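Local coordinates for protein prophenoloxidase b (Marsupenaeus japonicus, PDB 3WKY) that is the zymogen of a crustacean hemolymph phenoloxidase that, once activated, probably oxidises phenols to quinones at a type 3 dicopper centre, at residues D192-F198 and C572-L578; P452-N456 and T565-F569; A155-I159 and L465-I471. One frame throughout, in Å; residues are numbered along the deposited sequence.

Contact 1 of 3, residues D192-F198 and C572-L578; sequences DMNLNSF and CSWPRNL. Unlike the reference sequence in segment 572-578: R576 (reference Gln). With NAG (2-acetamido-2-deoxy-beta-D-glucopyranose), chain F.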
# COMPACT_ATOMS: atom_id res chain seq x y z
N ASP A 192 -28.78 -3.30 -25.48
CA ASP A 192 -29.66 -3.37 -26.66
C ASP A 192 -29.71 -4.80 -27.17
O ASP A 192 -28.68 -5.40 -27.47
CB ASP A 192 -29.15 -2.42 -27.75
CG ASP A 192 -30.05 -2.42 -28.99
OD1 ASP A 192 -30.09 -3.45 -29.71
OD2 ASP A 192 -30.69 -1.39 -29.27
N MET A 193 -30.91 -5.38 -27.24
CA MET A 193 -31.01 -6.80 -27.57
C MET A 193 -30.51 -7.12 -28.98
O MET A 193 -29.97 -8.20 -29.22
CB MET A 193 -32.43 -7.33 -27.33
CG MET A 193 -33.50 -6.75 -28.23
SD MET A 193 -35.11 -7.47 -27.79
CE MET A 193 -35.20 -7.04 -26.04
N ASN A 194 -30.67 -6.18 -29.91
CA ASN A 194 -30.18 -6.39 -31.26
C ASN A 194 -28.66 -6.35 -31.34
O ASN A 194 -28.04 -7.09 -32.11
CB ASN A 194 -30.78 -5.35 -32.21
CG ASN A 194 -32.29 -5.50 -32.36
OD1 ASN A 194 -32.81 -6.60 -32.47
ND2 ASN A 194 -32.99 -4.37 -32.35
N LEU A 195 -28.05 -5.49 -30.53
CA LEU A 195 -26.59 -5.42 -30.51
C LEU A 195 -25.99 -6.69 -29.92
O LEU A 195 -25.00 -7.22 -30.44
CB LEU A 195 -26.13 -4.20 -29.71
CG LEU A 195 -24.62 -3.96 -29.75
CD1 LEU A 195 -24.15 -3.66 -31.18
CD2 LEU A 195 -24.26 -2.80 -28.83
N ASN A 196 -26.57 -7.16 -28.82
CA ASN A 196 -26.13 -8.41 -28.22
C ASN A 196 -26.34 -9.60 -29.15
O ASN A 196 -25.49 -10.49 -29.21
CB ASN A 196 -26.80 -8.63 -26.86
CG ASN A 196 -26.17 -7.78 -25.77
OD1 ASN A 196 -25.23 -8.23 -25.10
ND2 ASN A 196 -26.67 -6.56 -25.59
N SER A 197 -27.45 -9.61 -29.89
CA SER A 197 -27.69 -10.67 -30.88
C SER A 197 -26.70 -10.60 -32.04
O SER A 197 -26.25 -11.64 -32.53
CB SER A 197 -29.12 -10.59 -31.41
OG SER A 197 -30.04 -10.85 -30.37
N PHE A 198 -26.38 -9.39 -32.48
CA PHE A 198 -25.36 -9.21 -33.52
C PHE A 198 -24.03 -9.81 -33.07
O PHE A 198 -23.33 -10.48 -33.84
CB PHE A 198 -25.20 -7.72 -33.85
CG PHE A 198 -23.91 -7.39 -34.56
CD1 PHE A 198 -23.71 -7.78 -35.88
CD2 PHE A 198 -22.91 -6.69 -33.90
CE1 PHE A 198 -22.52 -7.48 -36.53
CE2 PHE A 198 -21.72 -6.37 -34.54
CZ PHE A 198 -21.52 -6.77 -35.86
N CYS A 572 -26.75 -11.71 -39.69
CA CYS A 572 -25.68 -10.96 -39.05
C CYS A 572 -25.66 -9.52 -39.58
O CYS A 572 -25.34 -9.28 -40.74
CB CYS A 572 -24.35 -11.64 -39.32
SG CYS A 572 -22.95 -11.04 -38.32
N SER A 573 -26.03 -8.56 -38.73
CA SER A 573 -26.17 -7.17 -39.16
C SER A 573 -25.88 -6.21 -38.02
O SER A 573 -26.34 -6.43 -36.90
CB SER A 573 -27.62 -6.94 -39.63
OG SER A 573 -27.83 -5.60 -40.07
N TRP A 574 -25.15 -5.12 -38.30
CA TRP A 574 -25.12 -4.03 -37.32
C TRP A 574 -26.58 -3.63 -37.11
O TRP A 574 -27.33 -3.59 -38.08
CB TRP A 574 -24.30 -2.84 -37.81
CG TRP A 574 -24.21 -1.79 -36.75
CD1 TRP A 574 -24.94 -0.64 -36.65
CD2 TRP A 574 -23.37 -1.83 -35.58
NE1 TRP A 574 -24.60 0.05 -35.51
CE2 TRP A 574 -23.64 -0.66 -34.83
CE3 TRP A 574 -22.41 -2.73 -35.11
CZ2 TRP A 574 -22.98 -0.37 -33.63
CZ3 TRP A 574 -21.76 -2.44 -33.91
CH2 TRP A 574 -22.04 -1.27 -33.19
N PRO A 575 -27.00 -3.36 -35.86
CA PRO A 575 -28.42 -3.02 -35.68
C PRO A 575 -28.82 -1.74 -36.39
O PRO A 575 -28.20 -0.69 -36.17
CB PRO A 575 -28.54 -2.82 -34.16
CG PRO A 575 -27.44 -3.65 -33.59
CD PRO A 575 -26.30 -3.51 -34.57
N ARG A 576 -29.86 -1.80 -37.24
CA ARG A 576 -30.28 -0.61 -37.96
C ARG A 576 -30.63 0.51 -36.99
O ARG A 576 -30.34 1.68 -37.25
CB ARG A 576 -31.46 -0.89 -38.91
CG ARG A 576 -31.84 0.34 -39.76
CD ARG A 576 -33.34 0.40 -40.11
NE ARG A 576 -33.76 1.77 -40.44
CZ ARG A 576 -34.14 2.67 -39.53
NH1 ARG A 576 -34.17 2.36 -38.24
NH2 ARG A 576 -34.51 3.90 -39.91
N ASN A 577 -31.22 0.14 -35.85
CA ASN A 577 -31.65 1.15 -34.89
C ASN A 577 -30.48 1.87 -34.20
O ASN A 577 -30.66 2.96 -33.64
CB ASN A 577 -32.62 0.57 -33.86
CG ASN A 577 -31.95 -0.36 -32.86
OD1 ASN A 577 -31.56 -1.47 -33.22
ND2 ASN A 577 -31.81 0.08 -31.62
N LEU A 578 -29.29 1.27 -34.27
CA LEU A 578 -28.07 1.91 -33.72
C LEU A 578 -27.14 2.39 -34.82
O LEU A 578 -25.95 2.60 -34.60
CB LEU A 578 -27.32 0.96 -32.77
CG LEU A 578 -28.13 0.40 -31.59
CD1 LEU A 578 -27.23 -0.51 -30.72
CD2 LEU A 578 -28.74 1.52 -30.73
C1 NAG F . -35.71 1.07 -43.65
C2 NAG F . -37.02 1.25 -44.42
C3 NAG F . -38.14 1.61 -43.44
C4 NAG F . -38.25 0.52 -42.39
C5 NAG F . -36.90 0.20 -41.76
C6 NAG F . -37.00 -1.07 -40.93
C7 NAG F . -37.16 1.91 -46.76
C8 NAG F . -37.55 3.02 -47.68
N2 NAG F . -36.91 2.24 -45.49
O3 NAG F . -39.37 1.73 -44.12
O4 NAG F . -39.15 0.93 -41.38
O5 NAG F . -35.89 0.01 -42.74
O6 NAG F . -36.94 -2.18 -41.79
O7 NAG F . -37.07 0.75 -47.18
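F198 and L195 meet W574, and D192 holds N577, where the first turns of helix 193-205 lie against loop 572-578. Packing is tight at the aromatic end, with F198 CD1 3.1 Å from S573 O. The W574 indole turns its edge to the face of the F198 ring in an offset edge-to-face pair, with centroids 5.6 Å apart and planes at 73°; W574 CE3 and F198 CE2 touch at 3.7 Å. L195 CD1 sits over the face of the indole's six-membered ring, 4.1 Å from the centroid, as a CH-pi contact. P575 CG presses on the helix backbone, 3.6 Å from L195 N. C572 SG stands obliquely beside the F198 ring and is disulfide-bonded to C619.

D192 is the N-cap of the helix. Its CG is anti to the backbone N (chi1 -178°), which lets OD1 accept from L195 N at 3.0 Å. OD2 takes a nearly straight bond from N577 ND2 on its syn side, 3.0 Å (168°). ND2 also bonds L480 O. With an alanine in place of D192, the first N-H groups of the helix would probably lose their cap and N577 ND2 one of its two acceptors.

The looser side is at N194, the partly exposed residue of the contact. Its ND2 gives N577 OD1 only a weak 3.3 Å bond, the amides turned steeply against each other. R576 leads away, NE near the O5 of a glycan sugar, and salt-bridges E481 and D484. Strand 472-481 packs on D192, N577 and L578, W189 of helix 187-190 touches L195 and W574, and R232 of helix 218-239 forms a cation-pi pair with W574.

Contact 2 of 3, residues P452-N456 and T565-F569; sequences PKTFN and TAFAF. With NAG (2-acetamido-2-deoxy-beta-D-glucopyranose), chain C.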
# COMPACT_ATOMS: atom_id res chain seq x y z
N PRO A 452 -40.57 2.53 -28.60
CA PRO A 452 -40.85 1.18 -28.09
C PRO A 452 -40.83 0.13 -29.20
O PRO A 452 -41.13 0.46 -30.35
CB PRO A 452 -42.27 1.32 -27.53
CG PRO A 452 -42.88 2.43 -28.32
CD PRO A 452 -41.76 3.41 -28.54
N LYS A 453 -40.44 -1.09 -28.86
CA LYS A 453 -40.57 -2.23 -29.76
C LYS A 453 -41.09 -3.41 -28.95
O LYS A 453 -40.79 -3.52 -27.75
CB LYS A 453 -39.24 -2.61 -30.41
CG LYS A 453 -38.65 -1.56 -31.36
CD LYS A 453 -37.39 -2.10 -32.02
CE LYS A 453 -36.57 -1.00 -32.69
NZ LYS A 453 -37.29 -0.36 -33.80
N THR A 454 -41.85 -4.29 -29.60
CA THR A 454 -42.49 -5.41 -28.92
C THR A 454 -42.22 -6.69 -29.68
O THR A 454 -42.21 -6.69 -30.91
CB THR A 454 -44.01 -5.18 -28.83
OG1 THR A 454 -44.27 -3.94 -28.15
CG2 THR A 454 -44.70 -6.31 -28.08
N PHE A 455 -41.97 -7.79 -28.97
CA PHE A 455 -41.85 -9.09 -29.63
C PHE A 455 -42.59 -10.19 -28.87
O PHE A 455 -42.90 -10.05 -27.69
CB PHE A 455 -40.38 -9.48 -29.85
CG PHE A 455 -39.62 -9.78 -28.59
CD1 PHE A 455 -39.02 -8.75 -27.87
CD2 PHE A 455 -39.48 -11.08 -28.13
CE1 PHE A 455 -38.32 -9.01 -26.71
CE2 PHE A 455 -38.78 -11.35 -26.97
CZ PHE A 455 -38.19 -10.31 -26.26
N ASN A 456 -42.86 -11.28 -29.59
CA ASN A 456 -43.56 -12.45 -29.05
C ASN A 456 -42.56 -13.41 -28.41
O ASN A 456 -41.77 -14.06 -29.10
CB ASN A 456 -44.34 -13.13 -30.19
CG ASN A 456 -45.23 -14.27 -29.73
OD1 ASN A 456 -45.09 -14.79 -28.61
ND2 ASN A 456 -46.17 -14.68 -30.60
N THR A 565 -40.48 -7.57 -36.57
CA THR A 565 -40.80 -6.15 -36.68
C THR A 565 -40.00 -5.33 -35.66
O THR A 565 -39.66 -4.17 -35.91
CB THR A 565 -42.33 -5.89 -36.55
OG1 THR A 565 -42.77 -5.04 -37.62
CG2 THR A 565 -42.69 -5.24 -35.22
N ALA A 566 -39.69 -5.94 -34.52
CA ALA A 566 -38.74 -5.36 -33.59
C ALA A 566 -37.34 -5.68 -34.10
O ALA A 566 -36.33 -5.19 -33.57
CB ALA A 566 -38.94 -5.94 -32.19
N PHE A 567 -37.30 -6.50 -35.15
CA PHE A 567 -36.06 -7.00 -35.72
C PHE A 567 -35.99 -6.70 -37.22
O PHE A 567 -36.27 -7.56 -38.05
CB PHE A 567 -35.95 -8.50 -35.46
CG PHE A 567 -36.28 -8.87 -34.04
CD1 PHE A 567 -35.39 -8.60 -33.02
CD2 PHE A 567 -37.50 -9.47 -33.73
CE1 PHE A 567 -35.69 -8.93 -31.71
CE2 PHE A 567 -37.81 -9.80 -32.42
CZ PHE A 567 -36.90 -9.53 -31.41
N ALA A 568 -35.60 -5.48 -37.54
CA ALA A 568 -35.60 -5.00 -38.92
C ALA A 568 -34.75 -5.85 -39.85
O ALA A 568 -35.22 -6.34 -40.88
CB ALA A 568 -35.16 -3.54 -38.98
N PHE A 569 -33.48 -6.02 -39.50
CA PHE A 569 -32.56 -6.77 -40.34
C PHE A 569 -32.24 -8.12 -39.72
O PHE A 569 -32.11 -8.24 -38.50
CB PHE A 569 -31.31 -5.95 -40.64
CG PHE A 569 -31.54 -4.84 -41.63
CD1 PHE A 569 -32.31 -3.74 -41.30
CD2 PHE A 569 -31.00 -4.92 -42.91
CE1 PHE A 569 -32.55 -2.72 -42.22
CE2 PHE A 569 -31.23 -3.90 -43.83
CZ PHE A 569 -32.00 -2.81 -43.49
C1 NAG C . -46.57 -16.06 -30.39
C2 NAG C . -47.79 -16.25 -31.29
C3 NAG C . -48.27 -17.69 -31.23
C4 NAG C . -47.16 -18.67 -31.57
C5 NAG C . -45.80 -18.34 -30.94
C6 NAG C . -44.71 -18.83 -31.89
C7 NAG C . -49.33 -14.37 -31.62
C8 NAG C . -50.35 -13.49 -30.95
N2 NAG C . -48.87 -15.39 -30.89
O3 NAG C . -49.35 -17.84 -32.13
O4 NAG C . -47.55 -19.96 -31.14
O5 NAG C . -45.53 -16.96 -30.75
O6 NAG C . -44.11 -20.02 -31.42
O7 NAG C . -48.96 -14.14 -32.77
O HOH W 1 -37.48 -2.32 -35.61
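Strand 445-456, part of the large mixed sheet of the hemocyanin-type Ig-like domain, receives A566 and F567 of the loop 565-569 on the side chains of K453 and F455. A566 is the centre of the contact. Its CB points to the strand and lies 3.8 Å from K453 CB and 3.6 Å from T454 O. K453 CD rests near A566 O, at 3.6 Å. The lysine chain then bends at its last torsion, chi4 -64°. NZ forms a salt bridge with E481 of strand 472-481 and also donates to a water at 2.7 Å. This water donates in turn to T565 O, but T565 is poorly ordered and the link is less certain.

Strand 472-481 is the antiparallel neighbour of 445-456, and backbone bonds of K453 with S477 and F455 with I475 join the two. No direct hydrogen bond joins the loop segment to 452-456. F567 CE2 comes to 3.6 Å from F455 CB. The two rings meet obliquely, with planes at 59°. A566 CB lies over the centre of one face of the F567 ring. M193 of helix 193-205 packs on F455, and P135 and T136 of helix 134-137 touch F567. At the strand end N456 ND2 is covalently bound to C1 of an N-linked NAG.

Contact 3 of 3, residues A155-I159 and L465-I471; sequences AKSAI and LKRDDNI. With NAG (2-acetamido-2-deoxy-beta-D-glucopyranose), chain H; EDO (1,2-ethanediol), chain L.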
# COMPACT_ATOMS: atom_id res chain seq x y z
N ALA A 155 -49.12 -14.24 -16.89
CA ALA A 155 -49.58 -15.34 -17.72
C ALA A 155 -50.55 -16.23 -16.93
O ALA A 155 -51.63 -16.57 -17.42
CB ALA A 155 -48.41 -16.17 -18.23
N LYS A 156 -50.15 -16.59 -15.71
CA LYS A 156 -50.98 -17.43 -14.84
C LYS A 156 -52.36 -16.83 -14.62
O LYS A 156 -53.37 -17.53 -14.68
CB LYS A 156 -50.28 -17.68 -13.50
CG LYS A 156 -51.05 -18.62 -12.56
CD LYS A 156 -50.19 -19.06 -11.37
CE LYS A 156 -50.93 -20.07 -10.50
NZ LYS A 156 -50.10 -20.53 -9.34
N SER A 157 -52.40 -15.53 -14.35
CA SER A 157 -53.65 -14.82 -14.15
C SER A 157 -54.47 -14.76 -15.42
O SER A 157 -55.68 -14.99 -15.40
CB SER A 157 -53.40 -13.39 -13.65
OG SER A 157 -52.86 -13.40 -12.34
N ALA A 158 -53.81 -14.45 -16.53
CA ALA A 158 -54.49 -14.35 -17.82
C ALA A 158 -55.20 -15.65 -18.18
O ALA A 158 -56.35 -15.64 -18.60
CB ALA A 158 -53.50 -13.97 -18.91
N ILE A 159 -54.50 -16.77 -18.01
CA ILE A 159 -55.04 -18.08 -18.32
C ILE A 159 -56.30 -18.34 -17.49
O ILE A 159 -57.31 -18.84 -18.00
CB ILE A 159 -54.00 -19.18 -18.06
CG1 ILE A 159 -52.84 -19.08 -19.06
CG2 ILE A 159 -54.63 -20.57 -18.11
CD1 ILE A 159 -51.68 -20.03 -18.78
N LEU A 465 -49.68 -23.31 -18.29
CA LEU A 465 -49.74 -24.09 -17.05
C LEU A 465 -49.97 -25.55 -17.41
O LEU A 465 -49.29 -26.45 -16.91
CB LEU A 465 -50.86 -23.57 -16.16
CG LEU A 465 -50.53 -22.26 -15.45
CD1 LEU A 465 -51.76 -21.66 -14.79
CD2 LEU A 465 -49.43 -22.50 -14.43
N LYS A 466 -50.93 -25.78 -18.31
CA LYS A 466 -51.19 -27.11 -18.82
C LYS A 466 -51.37 -27.11 -20.33
O LYS A 466 -51.56 -26.05 -20.94
CB LYS A 466 -52.41 -27.73 -18.13
CG LYS A 466 -52.05 -28.40 -16.81
CD LYS A 466 -53.29 -28.73 -15.99
CE LYS A 466 -52.93 -29.70 -14.89
NZ LYS A 466 -54.02 -29.94 -13.91
N ARG A 467 -51.31 -28.30 -20.91
CA ARG A 467 -51.25 -28.52 -22.35
C ARG A 467 -52.16 -27.64 -23.22
O ARG A 467 -51.73 -27.10 -24.24
CB ARG A 467 -51.54 -29.99 -22.66
CG ARG A 467 -51.37 -30.36 -24.11
CD ARG A 467 -51.67 -31.82 -24.36
NE ARG A 467 -51.25 -32.22 -25.70
CZ ARG A 467 -51.92 -31.92 -26.80
NH1 ARG A 467 -53.05 -31.23 -26.74
NH2 ARG A 467 -51.46 -32.32 -27.98
N ASP A 468 -53.41 -27.49 -22.81
CA ASP A 468 -54.40 -26.87 -23.68
C ASP A 468 -54.52 -25.36 -23.53
O ASP A 468 -55.31 -24.73 -24.23
CB ASP A 468 -55.77 -27.55 -23.49
CG ASP A 468 -55.78 -28.98 -23.99
OD1 ASP A 468 -55.32 -29.21 -25.13
OD2 ASP A 468 -56.24 -29.87 -23.25
N ASP A 469 -53.74 -24.78 -22.62
CA ASP A 469 -53.77 -23.34 -22.42
C ASP A 469 -53.33 -22.60 -23.67
O ASP A 469 -52.41 -23.04 -24.37
CB ASP A 469 -52.87 -22.93 -21.25
CG ASP A 469 -53.33 -23.52 -19.94
OD1 ASP A 469 -54.52 -23.88 -19.83
OD2 ASP A 469 -52.49 -23.62 -19.01
N ASN A 470 -53.99 -21.48 -23.94
CA ASN A 470 -53.68 -20.64 -25.09
C ASN A 470 -53.19 -19.30 -24.56
O ASN A 470 -54.00 -18.44 -24.19
CB ASN A 470 -54.94 -20.48 -25.94
CG ASN A 470 -54.73 -19.57 -27.14
OD1 ASN A 470 -53.62 -19.41 -27.64
ND2 ASN A 470 -55.83 -18.97 -27.60
N ILE A 471 -51.88 -19.13 -24.50
CA ILE A 471 -51.31 -17.92 -23.91
C ILE A 471 -50.09 -17.43 -24.69
O ILE A 471 -49.22 -18.22 -25.08
CB ILE A 471 -50.96 -18.14 -22.41
CG1 ILE A 471 -50.42 -16.85 -21.78
CG2 ILE A 471 -49.97 -19.28 -22.24
CD1 ILE A 471 -51.37 -15.67 -21.86
C1 NAG H . -55.65 -18.41 -28.92
C2 NAG H . -56.49 -18.97 -30.07
C3 NAG H . -56.63 -18.07 -31.31
C4 NAG H . -56.53 -16.59 -30.99
C5 NAG H . -55.34 -16.39 -30.07
C6 NAG H . -54.98 -14.92 -29.86
C7 NAG H . -56.41 -21.41 -30.19
C8 NAG H . -55.74 -22.61 -30.79
N2 NAG H . -55.88 -20.23 -30.50
O3 NAG H . -57.88 -18.33 -31.92
O4 NAG H . -56.37 -15.85 -32.18
O5 NAG H . -55.67 -16.99 -28.85
O6 NAG H . -55.61 -14.42 -28.71
O7 NAG H . -57.39 -21.54 -29.46
C1 EDO L . -45.40 -20.66 -25.27
O1 EDO L . -46.20 -19.69 -24.57
C2 EDO L . -46.10 -21.28 -26.48
O2 EDO L . -47.11 -22.19 -26.03
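L465 begins the loop's contact with K156 and I159 of helix 145-160. Its CD1 reaches K156 CG at 3.8 Å, and the two side chains cross at about a right angle. Its CG lies 4.2 Å from I159 CD1. L465 also packs on L465 of the second subunit, another copy of the protein.

K466 opens a type I beta turn that runs to D469 and is closed by the backbone bond from D469 N to K466 O. Its own side chain leads away from the helix and salt-bridges D469 of the second subunit. R467 and D468, at the turn's corner, are exposed. They form a weak salt bridge with each other, and R467 also pairs with D27.

The turn belongs to the loop between strands 445-456 and 472-481 of the Ig-like domain, and the helix to the copper-containing domain, so the packing joins these two domains far from the centre of the chain, beside the second subunit. D469 turns back inward. Its OD2 accepts from K466 N at 2.8 Å in a nearly straight bond (174°), approached from above the carboxylate plane. L465 N adds a weak bond to the same oxygen. OD1 salt-bridges K466 of the second subunit. Both branches of I159 lie against this carboxylate, with CD1 3.7 Å from D469 OD2 and CG2 3.7 Å from D469 CG. The two side chains cross at about a right angle.

N470 carries an N-linked NAG on ND2. I471 completes the apolar side of the contact. With CG1 anti to the backbone N (chi1 -178°), its longer branch runs along the helix: CG1 lies 4.1 Å from A155 CB, and CD1 lies 4.0 Å from A158 CB. Its other branch, CG2, stands 3.9 Å from I159 CD1.

Contact 1 is the core one, close to the centre of the chain, with the side chain of F198 about 8 Å from the copper-oxygen cluster. Contacts 2 and 3 are partly buried and lie farther out, and only contact 3 borders another subunit. Contacts 1 and 2 use the same loop between strands 541-548 and 588-598, and they touch: M193 SD packs on F455 CE1, and N194 on F567. Contacts 1 and 3 join the copper-containing domain to the Ig-like domain, whereas contact 2 stays within the latter. Chemistry follows place: aromatic packing and a helix cap in contact 1, apolar packing and a lysine's water bridge in contact 2, aliphatic packing beside intersubunit salt bridges in contact 3.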